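Local coordinates for protein Ika8 (PDB 6G6P) that is of synthetic origin, has no known biological function, and folds into a closed eight-bladed beta-propeller of WD-type repeats, at residues L181-N186 with W200-G205; K105-S110 with L141-N146; G13-I18 with D34-V39; Q95-A100 with G111-T116; N266-G271 with W280-G285. All blocks are in the same frame, centred on the assembly; numbering follows the deposited sequence.

Interaction 1. Residues L181-N186 with W200-G205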
# COMPACT_ATOMS: atom_id res chain seq x y z
N LEU A 181 -8.26 2.23 0.75
CA LEU A 181 -9.09 2.94 1.71
C LEU A 181 -8.35 4.18 2.20
O LEU A 181 -7.17 4.39 1.92
CB LEU A 181 -9.46 2.06 2.92
CG LEU A 181 -10.41 0.86 2.90
CD1 LEU A 181 -10.03 -0.17 1.87
CD2 LEU A 181 -10.45 0.21 4.27
N ALA A 182 -9.08 5.00 2.96
CA ALA A 182 -8.62 6.18 3.67
C ALA A 182 -9.84 6.74 4.39
O ALA A 182 -10.98 6.46 4.02
CB ALA A 182 -8.01 7.24 2.76
N PHE A 183 -9.59 7.54 5.42
CA PHE A 183 -10.71 8.06 6.20
C PHE A 183 -10.24 9.23 7.05
O PHE A 183 -9.08 9.28 7.49
CB PHE A 183 -11.33 6.99 7.10
CG PHE A 183 -10.40 6.50 8.17
CD1 PHE A 183 -9.47 5.52 7.89
CD2 PHE A 183 -10.41 7.08 9.42
CE1 PHE A 183 -8.59 5.08 8.85
CE2 PHE A 183 -9.53 6.66 10.38
CZ PHE A 183 -8.63 5.64 10.10
N SER A 184 -11.16 10.14 7.32
CA SER A 184 -10.95 11.23 8.25
C SER A 184 -11.68 10.94 9.56
O SER A 184 -12.26 9.87 9.75
CB SER A 184 -11.43 12.55 7.63
OG SER A 184 -12.83 12.54 7.45
N LYS A 185 -11.64 11.92 10.47
CA LYS A 185 -12.39 11.80 11.71
C LYS A 185 -13.89 11.69 11.45
O LYS A 185 -14.61 11.01 12.20
CB LYS A 185 -12.08 13.00 12.62
CG LYS A 185 -13.15 13.36 13.65
CD LYS A 185 -13.32 12.29 14.72
CE LYS A 185 -14.61 12.52 15.51
NZ LYS A 185 -14.57 11.87 16.85
N ASN A 186 -14.38 12.31 10.38
CA ASN A 186 -15.81 12.38 10.11
C ASN A 186 -16.29 11.37 9.07
O ASN A 186 -17.43 10.90 9.17
CB ASN A 186 -16.19 13.79 9.65
CG ASN A 186 -16.89 14.59 10.73
OD1 ASN A 186 -17.99 14.23 11.16
ND2 ASN A 186 -16.27 15.67 11.17
N TRP A 200 -18.51 7.40 3.58
CA TRP A 200 -19.37 6.97 4.67
C TRP A 200 -19.20 7.87 5.88
O TRP A 200 -18.08 8.07 6.35
CB TRP A 200 -19.06 5.52 5.06
CG TRP A 200 -18.77 4.61 3.91
CD1 TRP A 200 -17.59 4.47 3.24
CD2 TRP A 200 -19.68 3.69 3.30
NE1 TRP A 200 -17.71 3.53 2.25
CE2 TRP A 200 -18.99 3.03 2.26
CE3 TRP A 200 -21.02 3.36 3.52
CZ2 TRP A 200 -19.58 2.07 1.46
CZ3 TRP A 200 -21.61 2.40 2.72
CH2 TRP A 200 -20.89 1.77 1.70
N ASP A 201 -20.31 8.39 6.38
CA ASP A 201 -20.33 9.02 7.69
C ASP A 201 -20.08 7.95 8.75
O ASP A 201 -20.87 7.01 8.88
CB ASP A 201 -21.68 9.71 7.92
CG ASP A 201 -21.72 10.54 9.19
OD1 ASP A 201 -20.88 10.34 10.09
OD2 ASP A 201 -22.63 11.40 9.30
N ILE A 202 -18.99 8.10 9.51
CA ILE A 202 -18.61 7.04 10.44
C ILE A 202 -19.62 6.90 11.57
O ILE A 202 -19.85 5.79 12.07
CB ILE A 202 -17.20 7.30 11.01
CG1 ILE A 202 -16.23 7.70 9.89
CG2 ILE A 202 -16.69 6.06 11.73
CD1 ILE A 202 -14.77 7.54 10.27
N LEU A 203 -20.24 8.00 11.99
CA LEU A 203 -21.17 7.94 13.12
C LEU A 203 -22.42 7.15 12.76
O LEU A 203 -22.71 6.11 13.36
CB LEU A 203 -21.54 9.36 13.56
CG LEU A 203 -20.67 10.07 14.61
CD1 LEU A 203 -19.18 9.89 14.34
CD2 LEU A 203 -21.04 11.54 14.69
N THR A 204 -23.18 7.63 11.78
CA THR A 204 -24.44 6.98 11.42
C THR A 204 -24.24 5.80 10.48
O THR A 204 -24.99 4.82 10.56
CB THR A 204 -25.38 7.99 10.76
OG1 THR A 204 -25.06 8.11 9.37
CG2 THR A 204 -25.25 9.35 11.43
N GLY A 205 -23.23 5.86 9.61
CA GLY A 205 -23.06 4.87 8.57
C GLY A 205 -23.67 5.25 7.24
O GLY A 205 -23.63 4.45 6.30

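Interaction 2. Residues K105-S110 with L141-N146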
# COMPACT_ATOMS: atom_id res chain seq x y z
N LYS A 105 2.60 4.57 15.62
CA LYS A 105 3.18 4.70 16.96
C LYS A 105 3.71 3.31 17.35
O LYS A 105 4.59 2.79 16.68
CB LYS A 105 2.18 5.30 17.93
CG LYS A 105 1.97 6.81 17.82
CD LYS A 105 0.49 7.13 17.82
CE LYS A 105 0.26 8.63 17.96
NZ LYS A 105 -0.12 9.25 16.66
N ASN A 106 3.18 2.71 18.41
CA ASN A 106 3.63 1.41 18.92
C ASN A 106 2.69 0.27 18.54
O ASN A 106 2.87 -0.86 19.03
CB ASN A 106 3.75 1.49 20.44
CG ASN A 106 4.98 2.27 20.89
OD1 ASN A 106 5.64 2.95 20.09
ND2 ASN A 106 5.25 2.24 22.18
N ILE A 107 1.70 0.53 17.69
CA ILE A 107 0.68 -0.45 17.35
C ILE A 107 0.92 -0.96 15.93
O ILE A 107 1.15 -0.17 15.00
CB ILE A 107 -0.74 0.15 17.48
CG1 ILE A 107 -0.90 0.80 18.86
CG2 ILE A 107 -1.81 -0.91 17.22
CD1 ILE A 107 -0.86 -0.18 20.01
N VAL A 108 0.89 -2.28 15.77
CA VAL A 108 0.88 -2.93 14.47
C VAL A 108 -0.45 -3.65 14.33
O VAL A 108 -0.88 -4.38 15.23
CB VAL A 108 2.06 -3.92 14.31
CG1 VAL A 108 1.88 -4.76 13.06
CG2 VAL A 108 3.37 -3.16 14.24
N VAL A 109 -1.13 -3.42 13.21
CA VAL A 109 -2.35 -4.13 12.85
C VAL A 109 -2.05 -4.94 11.59
O VAL A 109 -1.56 -4.38 10.60
CB VAL A 109 -3.53 -3.17 12.62
CG1 VAL A 109 -4.84 -3.94 12.53
CG2 VAL A 109 -3.59 -2.14 13.74
N SER A 110 -2.33 -6.24 11.64
CA SER A 110 -2.05 -7.14 10.53
C SER A 110 -3.32 -7.85 10.11
O SER A 110 -4.13 -8.26 10.95
CB SER A 110 -0.98 -8.17 10.92
OG SER A 110 -1.37 -8.90 12.07
N LEU A 141 -6.11 -2.25 4.49
CA LEU A 141 -6.15 -1.95 5.91
C LEU A 141 -5.56 -0.56 6.13
O LEU A 141 -4.46 -0.27 5.65
CB LEU A 141 -5.37 -3.00 6.72
CG LEU A 141 -5.64 -3.14 8.21
CD1 LEU A 141 -7.00 -3.77 8.46
CD2 LEU A 141 -4.55 -3.96 8.87
N GLN A 142 -6.28 0.29 6.85
CA GLN A 142 -5.82 1.62 7.21
C GLN A 142 -6.03 1.84 8.70
O GLN A 142 -7.10 1.51 9.23
CB GLN A 142 -6.54 2.71 6.40
CG GLN A 142 -6.61 2.43 4.91
CD GLN A 142 -5.30 2.66 4.19
OE1 GLN A 142 -4.42 3.37 4.68
NE2 GLN A 142 -5.15 2.05 3.02
N PHE A 143 -5.02 2.38 9.37
CA PHE A 143 -5.04 2.57 10.81
C PHE A 143 -4.75 4.02 11.14
O PHE A 143 -3.74 4.58 10.68
CB PHE A 143 -4.01 1.65 11.49
CG PHE A 143 -4.00 1.73 12.98
CD1 PHE A 143 -5.19 1.79 13.70
CD2 PHE A 143 -2.81 1.75 13.68
CE1 PHE A 143 -5.18 1.87 15.08
CE2 PHE A 143 -2.79 1.83 15.06
CZ PHE A 143 -3.97 1.89 15.76
N LYS A 144 -5.62 4.63 11.94
CA LYS A 144 -5.46 6.02 12.36
C LYS A 144 -6.25 6.24 13.64
O LYS A 144 -7.42 5.87 13.72
CB LYS A 144 -5.93 6.99 11.27
CG LYS A 144 -5.77 8.46 11.61
CD LYS A 144 -7.01 9.25 11.15
CE LYS A 144 -7.30 10.44 12.06
NZ LYS A 144 -8.42 11.29 11.55
N ASP A 145 -5.59 6.82 14.64
CA ASP A 145 -6.23 7.34 15.85
C ASP A 145 -7.12 6.29 16.50
O ASP A 145 -8.34 6.46 16.64
CB ASP A 145 -7.03 8.60 15.53
CG ASP A 145 -6.34 9.86 16.02
OD1 ASP A 145 -5.31 9.74 16.72
OD2 ASP A 145 -6.83 10.96 15.70
N ASN A 146 -6.51 5.17 16.89
CA ASN A 146 -7.12 4.17 17.76
C ASN A 146 -8.28 3.44 17.08
O ASN A 146 -9.00 2.68 17.73
CB ASN A 146 -7.55 4.83 19.08
CG ASN A 146 -7.83 3.84 20.21
OD1 ASN A 146 -8.70 2.98 20.13
ND2 ASN A 146 -7.04 3.95 21.27

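Interaction 3. Residues G13-I18 with D34-V39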
# COMPACT_ATOMS: atom_id res chain seq x y z
N GLY A 13 19.30 -4.83 -6.19
CA GLY A 13 18.00 -5.46 -6.21
C GLY A 13 18.03 -6.86 -5.63
O GLY A 13 18.90 -7.22 -4.83
N HIS A 14 17.07 -7.67 -6.06
CA HIS A 14 16.89 -9.01 -5.54
C HIS A 14 16.94 -10.03 -6.66
O HIS A 14 16.90 -9.70 -7.85
CB HIS A 14 15.56 -9.14 -4.78
CG HIS A 14 15.47 -8.27 -3.56
ND1 HIS A 14 15.30 -8.78 -2.30
CD2 HIS A 14 15.53 -6.92 -3.42
CE1 HIS A 14 15.26 -7.79 -1.42
NE2 HIS A 14 15.40 -6.65 -2.08
N GLN A 15 17.03 -11.30 -6.27
CA GLN A 15 17.05 -12.42 -7.20
C GLN A 15 15.65 -12.91 -7.54
O GLN A 15 15.52 -13.84 -8.35
CB GLN A 15 17.87 -13.57 -6.61
CG GLN A 15 19.21 -13.15 -6.01
CD GLN A 15 19.09 -12.64 -4.58
OE1 GLN A 15 17.99 -12.33 -4.11
NE2 GLN A 15 20.22 -12.52 -3.89
N SER A 16 14.61 -12.33 -6.95
CA SER A 16 13.24 -12.70 -7.24
C SER A 16 12.36 -11.46 -7.20
O SER A 16 12.80 -10.38 -6.80
CB SER A 16 12.73 -13.77 -6.27
OG SER A 16 12.56 -13.24 -4.97
N ALA A 17 11.10 -11.63 -7.61
CA ALA A 17 10.18 -10.51 -7.79
C ALA A 17 10.05 -9.67 -6.52
O ALA A 17 9.91 -10.20 -5.42
CB ALA A 17 8.81 -11.03 -8.20
N ILE A 18 10.09 -8.35 -6.70
CA ILE A 18 9.86 -7.44 -5.59
C ILE A 18 8.38 -7.46 -5.24
O ILE A 18 7.52 -7.17 -6.08
CB ILE A 18 10.32 -6.01 -5.93
CG1 ILE A 18 11.79 -6.00 -6.37
CG2 ILE A 18 10.09 -5.09 -4.74
CD1 ILE A 18 12.74 -6.57 -5.35
N ASP A 34 11.17 -14.52 -2.53
CA ASP A 34 11.94 -15.58 -1.90
C ASP A 34 12.17 -15.34 -0.42
O ASP A 34 12.94 -16.08 0.21
CB ASP A 34 13.29 -15.75 -2.62
CG ASP A 34 14.10 -14.47 -2.68
OD1 ASP A 34 13.74 -13.49 -1.99
OD2 ASP A 34 15.10 -14.44 -3.43
N GLY A 35 11.53 -14.33 0.16
CA GLY A 35 11.65 -14.03 1.57
C GLY A 35 12.76 -13.06 1.92
O GLY A 35 12.76 -12.54 3.05
N THR A 36 13.69 -12.80 1.01
CA THR A 36 14.81 -11.92 1.32
C THR A 36 14.34 -10.48 1.48
O THR A 36 13.49 -9.99 0.72
CB THR A 36 15.88 -12.00 0.23
OG1 THR A 36 15.30 -11.66 -1.04
CG2 THR A 36 16.45 -13.41 0.15
N ILE A 37 14.89 -9.80 2.47
CA ILE A 37 14.67 -8.38 2.70
C ILE A 37 16.02 -7.68 2.67
O ILE A 37 16.99 -8.16 3.27
CB ILE A 37 13.93 -8.11 4.03
CG1 ILE A 37 12.51 -8.67 3.98
CG2 ILE A 37 13.89 -6.62 4.33
CD1 ILE A 37 11.68 -8.32 5.21
N LYS A 38 16.09 -6.54 1.98
CA LYS A 38 17.33 -5.81 1.81
C LYS A 38 17.13 -4.35 2.16
O LYS A 38 16.08 -3.77 1.85
CB LYS A 38 17.87 -5.96 0.38
CG LYS A 38 18.39 -7.36 0.08
CD LYS A 38 18.91 -7.48 -1.34
CE LYS A 38 19.15 -8.94 -1.70
NZ LYS A 38 20.20 -9.10 -2.75
N VAL A 39 18.13 -3.76 2.81
CA VAL A 39 18.11 -2.36 3.21
C VAL A 39 19.21 -1.63 2.44
O VAL A 39 20.36 -2.08 2.44
CB VAL A 39 18.30 -2.21 4.73
CG1 VAL A 39 18.33 -0.74 5.12
CG2 VAL A 39 17.20 -2.95 5.47

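Interaction 4. Residues Q95-A100 with G111-T116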
# COMPACT_ATOMS: atom_id res chain seq x y z
N GLN A 95 -1.97 -17.68 11.30
CA GLN A 95 -1.81 -18.98 10.65
C GLN A 95 -1.94 -18.89 9.14
O GLN A 95 -1.34 -19.69 8.42
CB GLN A 95 -2.83 -19.97 11.20
CG GLN A 95 -2.67 -20.23 12.70
CD GLN A 95 -1.82 -21.44 12.99
OE1 GLN A 95 -2.28 -22.40 13.60
NE2 GLN A 95 -0.57 -21.41 12.54
N SER A 96 -2.72 -17.93 8.65
CA SER A 96 -2.86 -17.67 7.23
C SER A 96 -1.85 -16.62 6.78
O SER A 96 -1.23 -15.92 7.59
CB SER A 96 -4.28 -17.23 6.91
OG SER A 96 -5.22 -18.18 7.39
N ALA A 97 -1.69 -16.49 5.47
CA ALA A 97 -0.73 -15.56 4.91
C ALA A 97 -1.07 -14.12 5.28
O ALA A 97 -2.23 -13.71 5.21
CB ALA A 97 -0.68 -15.71 3.39
N ILE A 98 -0.05 -13.36 5.66
CA ILE A 98 -0.23 -11.93 5.89
C ILE A 98 -0.56 -11.26 4.56
O ILE A 98 0.06 -11.54 3.53
CB ILE A 98 1.03 -11.32 6.53
CG1 ILE A 98 1.31 -11.96 7.89
CG2 ILE A 98 0.88 -9.80 6.66
CD1 ILE A 98 0.13 -11.95 8.82
N THR A 99 -1.57 -10.38 4.58
CA THR A 99 -2.01 -9.71 3.37
C THR A 99 -2.07 -8.19 3.50
O THR A 99 -2.18 -7.51 2.48
CB THR A 99 -3.40 -10.21 2.95
OG1 THR A 99 -4.33 -10.03 4.03
CG2 THR A 99 -3.35 -11.68 2.57
N ALA A 100 -1.99 -7.65 4.71
CA ALA A 100 -2.04 -6.21 4.91
C ALA A 100 -1.40 -5.88 6.25
O ALA A 100 -1.52 -6.64 7.21
CB ALA A 100 -3.47 -5.67 4.86
N GLY A 111 -3.51 -7.97 8.79
CA GLY A 111 -4.63 -8.71 8.22
C GLY A 111 -4.11 -9.94 7.50
O GLY A 111 -3.03 -9.92 6.92
N ALA A 112 -4.89 -11.01 7.55
CA ALA A 112 -4.48 -12.29 6.99
C ALA A 112 -5.44 -12.72 5.88
O ALA A 112 -6.48 -12.10 5.65
CB ALA A 112 -4.41 -13.37 8.08
N ALA A 113 -5.06 -13.80 5.20
CA ALA A 113 -5.85 -14.31 4.09
C ALA A 113 -7.12 -15.03 4.54
O ALA A 113 -8.00 -15.26 3.72
CB ALA A 113 -5.01 -15.26 3.24
N ASP A 114 -7.23 -15.39 5.82
CA ASP A 114 -8.44 -15.99 6.35
C ASP A 114 -9.43 -14.97 6.88
O ASP A 114 -10.50 -15.35 7.36
CB ASP A 114 -8.09 -17.00 7.45
CG ASP A 114 -7.31 -16.38 8.60
OD1 ASP A 114 -7.10 -15.15 8.59
OD2 ASP A 114 -6.91 -17.13 9.52
N GLY A 115 -9.09 -13.68 6.82
CA GLY A 115 -9.96 -12.62 7.29
C GLY A 115 -9.67 -12.15 8.70
O GLY A 115 -10.30 -11.19 9.14
N THR A 116 -8.74 -12.79 9.40
CA THR A 116 -8.43 -12.38 10.76
C THR A 116 -7.62 -11.08 10.77
O THR A 116 -6.87 -10.78 9.84
CB THR A 116 -7.65 -13.47 11.49
OG1 THR A 116 -6.43 -13.75 10.79
CG2 THR A 116 -8.48 -14.75 11.58
O HOH W 1 -4.67 -16.75 10.80

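Interaction 5. Residues N266-G271 with W280-G285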
# COMPACT_ATOMS: atom_id res chain seq x y z
N ASN A 266 1.50 17.46 -6.16
CA ASN A 266 0.68 17.41 -7.36
C ASN A 266 1.27 16.49 -8.42
O ASN A 266 0.95 16.62 -9.61
CB ASN A 266 0.49 18.81 -7.93
CG ASN A 266 0.13 19.84 -6.85
OD1 ASN A 266 -0.82 19.65 -6.09
ND2 ASN A 266 0.87 20.94 -6.82
N ILE A 267 2.13 15.55 -8.02
CA ILE A 267 2.80 14.63 -8.93
C ILE A 267 2.18 13.25 -8.76
O ILE A 267 2.04 12.76 -7.64
CB ILE A 267 4.31 14.58 -8.66
CG1 ILE A 267 4.92 16.00 -8.68
CG2 ILE A 267 4.99 13.68 -9.68
CD1 ILE A 267 4.70 16.73 -9.98
N VAL A 268 1.78 12.65 -9.88
CA VAL A 268 1.33 11.26 -9.93
C VAL A 268 2.38 10.45 -10.67
O VAL A 268 2.81 10.82 -11.76
CB VAL A 268 -0.05 11.13 -10.61
CG1 VAL A 268 -0.42 9.67 -10.81
CG2 VAL A 268 -1.10 11.83 -9.78
N VAL A 269 2.81 9.35 -10.07
CA VAL A 269 3.74 8.41 -10.70
C VAL A 269 3.00 7.09 -10.87
O VAL A 269 2.49 6.52 -9.89
CB VAL A 269 5.02 8.21 -9.87
CG1 VAL A 269 5.99 7.27 -10.57
CG2 VAL A 269 5.68 9.56 -9.59
N SER A 270 2.92 6.61 -12.11
CA SER A 270 2.20 5.39 -12.43
C SER A 270 3.15 4.38 -13.07
O SER A 270 3.99 4.75 -13.89
CB SER A 270 1.01 5.67 -13.36
OG SER A 270 1.42 6.34 -14.54
N GLY A 271 3.01 3.12 -12.68
CA GLY A 271 3.78 2.04 -13.27
C GLY A 271 2.86 1.03 -13.93
O GLY A 271 1.75 0.78 -13.46
N TRP A 280 3.23 12.48 -13.92
CA TRP A 280 2.23 13.44 -14.33
C TRP A 280 2.11 14.58 -13.33
O TRP A 280 2.44 14.43 -12.15
CB TRP A 280 0.85 12.77 -14.50
CG TRP A 280 0.88 11.45 -15.19
CD1 TRP A 280 1.04 10.22 -14.60
CD2 TRP A 280 0.72 11.21 -16.59
NE1 TRP A 280 1.00 9.23 -15.56
CE2 TRP A 280 0.80 9.81 -16.79
CE3 TRP A 280 0.51 12.04 -17.70
CZ2 TRP A 280 0.69 9.23 -18.05
CZ3 TRP A 280 0.40 11.46 -18.94
CH2 TRP A 280 0.49 10.07 -19.11
N ASP A 281 1.64 15.71 -13.82
CA ASP A 281 1.33 16.89 -13.01
C ASP A 281 -0.18 17.09 -13.06
O ASP A 281 -0.72 17.45 -14.12
CB ASP A 281 2.09 18.11 -13.52
CG ASP A 281 1.83 19.36 -12.69
OD1 ASP A 281 1.36 19.23 -11.54
OD2 ASP A 281 2.11 20.47 -13.19
N ILE A 282 -0.86 16.86 -11.94
CA ILE A 282 -2.31 16.95 -11.91
C ILE A 282 -2.84 18.37 -12.04
O ILE A 282 -4.05 18.56 -12.17
CB ILE A 282 -2.90 16.31 -10.63
CG1 ILE A 282 -2.22 16.89 -9.39
CG2 ILE A 282 -2.77 14.81 -10.68
CD1 ILE A 282 -3.12 16.96 -8.18
N LEU A 283 -1.96 19.37 -11.97
CA LEU A 283 -2.41 20.74 -12.21
C LEU A 283 -2.56 21.02 -13.70
O LEU A 283 -3.49 21.71 -14.12
CB LEU A 283 -1.44 21.73 -11.57
CG LEU A 283 -1.35 21.68 -10.05
CD1 LEU A 283 -0.59 22.89 -9.52
CD2 LEU A 283 -2.74 21.60 -9.43
N THR A 284 -1.66 20.47 -14.52
CA THR A 284 -1.67 20.71 -15.96
C THR A 284 -2.02 19.49 -16.79
O THR A 284 -2.45 19.64 -17.93
CB THR A 284 -0.31 21.26 -16.41
OG1 THR A 284 -0.36 21.58 -17.81
CG2 THR A 284 0.79 20.24 -16.16
N GLY A 285 -1.85 18.28 -16.25
CA GLY A 285 -2.08 17.07 -17.01
C GLY A 285 -0.97 16.69 -17.95
O GLY A 285 -1.12 15.72 -18.71

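Interaction 1. Residues L181-N186 with W200-G205
Asn186 O takes the backbone N-H of Ile202 at 3.2 Å, and the bond is nearly straight, 173° at the hydrogen, although the donor is tilted out of the carbonyl plane. This is one end of a blade of the WD-type beta-propeller, where the turn after its first strand meets the turn after its third. Asn186 directly precedes strand 187-192, which pairs with strand 197-201, so the bond carries the pairing one step past the end of the third strand, where the chain turns toward the fourth.

Ile202 packs its side chain against the same carbonyl. Its CG1 stands beside the backbone N (chi1 -46°), which puts it 3.5 Å from Asn186 O. From there CD1 reaches along the turn to Ser184 O, and beyond it only grazes CD2 of the Phe183 ring at 4.5 Å. Ile202 also touches Val188 of the strand between, while the Phe183 ring also rests on strands 138-144 and 147-152 of the preceding blade.

Each turn has its own internal hold. In 184-186 the hydroxyl of Ser184 is bonded to the N of Ile187 and receives a weak bond from Asn186 N. In 201-205 the N of Gly205 returns to Asp201 O at 2.7 Å. The Asp201 carboxylate closes an Asx turn, with OD1 taking Leu203 N at 3.1 Å from above the carboxylate plane. That same OD1 lies 3.6 Å from Asn186 O, two acceptors side by side with no bond between them.

Interaction 2. Residues K105-S110 with L141-N146
Val109 puts its branched side chain between Leu141 and Phe143, and each of its atoms meets one or the other. Its CB comes within 4.0 Å of Leu141 CD2. CG1, anti to the backbone N (chi1 -169°), goes on to the same methyl at 3.7 Å, and that methyl also rests against the Val109 carbonyl, CD2 to O 3.5 Å. CG2, the other branch, stands over one face of the Phe143 ring, 4.0 Å from its centroid and 14° off the ring normal: a CH-pi contact, displaced somewhat toward the rim.

The far end of the ring belongs to Ile107. Phe143 CE2 lies 3.6 Å from Ile107 CB and close to CG2 as well, with the two side chains crossing at about a right angle. Ile107 and Val109 thus occupy successive places along one side of strand 107-110, and the ring spans from one to the other.

The two strands sit in neighbouring blades of the propeller. They run nearly antiparallel, their axes 8.4 Å apart at closest, so they pack face against face and do not pair as strands of one sheet. Val148, in the strand next to 141-144, touches Val109, Leu141 and Phe143 and continues the layer, while Ala102 and Ser104, on the strand beside 107-110 in its own blade, also touch Phe143. No hydrogen bond spans the two segments. Between them the joining is by burial alone, of methyl, methine and aromatic surface.

Interaction 3. Residues G13-I18 with D34-V39
His14 and Thr36 are joined by a side-chain hydrogen bond. The imidazole N-H at ND1 points to Thr36 OG1, 3.1 Å away and almost exactly in the ring plane, at 163°. Thr36 OG1 in turn donates a hydrogen bond to Asp34 OD1 at 2.6 Å, on the syn side of the carboxylate. The backbone N of Thr36 bonds to the same oxygen from the same face, making an Asx turn, so two donors from one residue hold the carboxylate in place. Asp34 and His14 are therefore linked through the threonine hydroxyl. The backbone N of Asp34 itself makes a weak bond to Ser16 OG. Two further polar links complete the set: Lys38 NZ donates to Gly13 O at 3.1 Å, in the carbonyl plane, and the second ring nitrogen of His14, NE2, is bonded to Ser30 OG on strand 27-32.

The apolar part is the Lys38 chain. On its way to Gly13 it passes, extended, over one face of the His14 ring, CD standing 3.7 Å from the centroid, a CH-pi contact. The ring is thus fixed by hydrogen bonding at its edge and by aliphatic carbon over a face.

A histidine in the loop before the innermost strand, linked on one side to a serine of the second strand and on the other toward an aspartate in the turn before the third, is the hydrogen-bond network that marks WD40 repeats; here the threonine relays the aspartate end.

Interaction 4. Residues Q95-A100 with G111-T116
Thr99 and Ala100 both face Gly111, a classic beta bulge in the antiparallel pairing of strands 98-104 and 107-112. Gly111 O takes Thr99 N at 2.8 Å and nearly straight, and Ala100 N by a weak, longer bond. Gly111 N returns the pairing to Ala100 O at 2.9 Å. Further along, Ala113 N closes on Ala97 O at 2.8 Å, in the carbonyl plane, just as the chain enters a type I turn from Ala112 to Gly115.

Side chains gather round that turn. Ser96 lays its CB against the CB atoms of Ala112 and Ala113, and its OG stands 2.9 Å from Asp114 OD2. A water ties the same pair together, accepting from Ser96 N and donating to Asp114 OD2 at 2.6 Å. The other carboxylate oxygen, OD1, takes Thr116 N, which makes an Asx turn, and also Thr116 OG1 at 2.7 Å. Thr99 CG2 packs on Ala113 CB at 4.0 Å.

The bulge also lies where three blades meet. Thr99 OG1 and the backbone of Ala112 both bond to Val138, at the start of the next blade's strand 138-144, while Ile98 bonds to Ala72 through its backbone and to Thr59 OG1 through its carbonyl, in strands 67-72 and 58-64 of the blade before.

Interaction 5. Residues N266-G271 with W280-G285
Trp280 turns its indole beside its own backbone N (chi1 -43°), and Ser270 holds OG between its backbone N and carbonyl (chi1 55°); the two settings bring the indole N-H onto the hydroxyl. Trp280 NE1 donates to Ser270 OG at 3.1 Å, with the oxygen lying in the ring plane and the bond close to straight. The same hydroxyl is also bonded to NE2 of His254, so serine joins tryptophan to histidine as WD repeats characteristically do.

The backbones of this hairpin, strands 267-272 and 277-281, run antiparallel. Val268 and Trp280 form the hydrogen-bonded pair, Trp280 N to Val268 O at 2.8 Å and Val268 N to Trp280 O at 3.0 Å. Ile267 and Asp281 follow as the non-hydrogen-bonded pair, and Ile282 N reaches Asn266 O at 3.0 Å beyond the strand end.

Val268 sits between two partners on the Trp280 side of the sheet: CG1 approaches the indole at CD1, 4.1 Å away, and CG2 meets Ile282 CG2 at 3.5 Å. Outside them the Asn266 side chain lies over the turn, its CB on Ile282 CG1 and its ND2 3.6 Å from Leu283 CD1. Asp281 OD1 receives a weak bond from Leu283 N.

The backbone pairs hold the two strands together, and Val268 packs with one methyl on the indole and with the other on Ile282. How the buried indole is rotated is fixed by its one directed N-H bond.

In the fold
The five contacts sample the same repeat design at different places round the ring; no ligand or active site is known. Interactions 2 and 4 share strand 107-112 and touch, Leu141 CB to Ala100 CB 3.8 Å, so the bulged hairpin continues into the blade-to-blade packing. Interaction 2 also abuts interaction 1 one blade further on, where the Phe183 ring rests on Lys144. Interactions 3 and 4 show equivalent Asx turns in different repeats, with centres about 21 Å apart, and interactions 1 and 5 contain equivalent turns after the third strand of their blades, centres about 27 Å apart. Interactions 1 and 3 lie on opposite sides of the propeller, about 37 Å between centres.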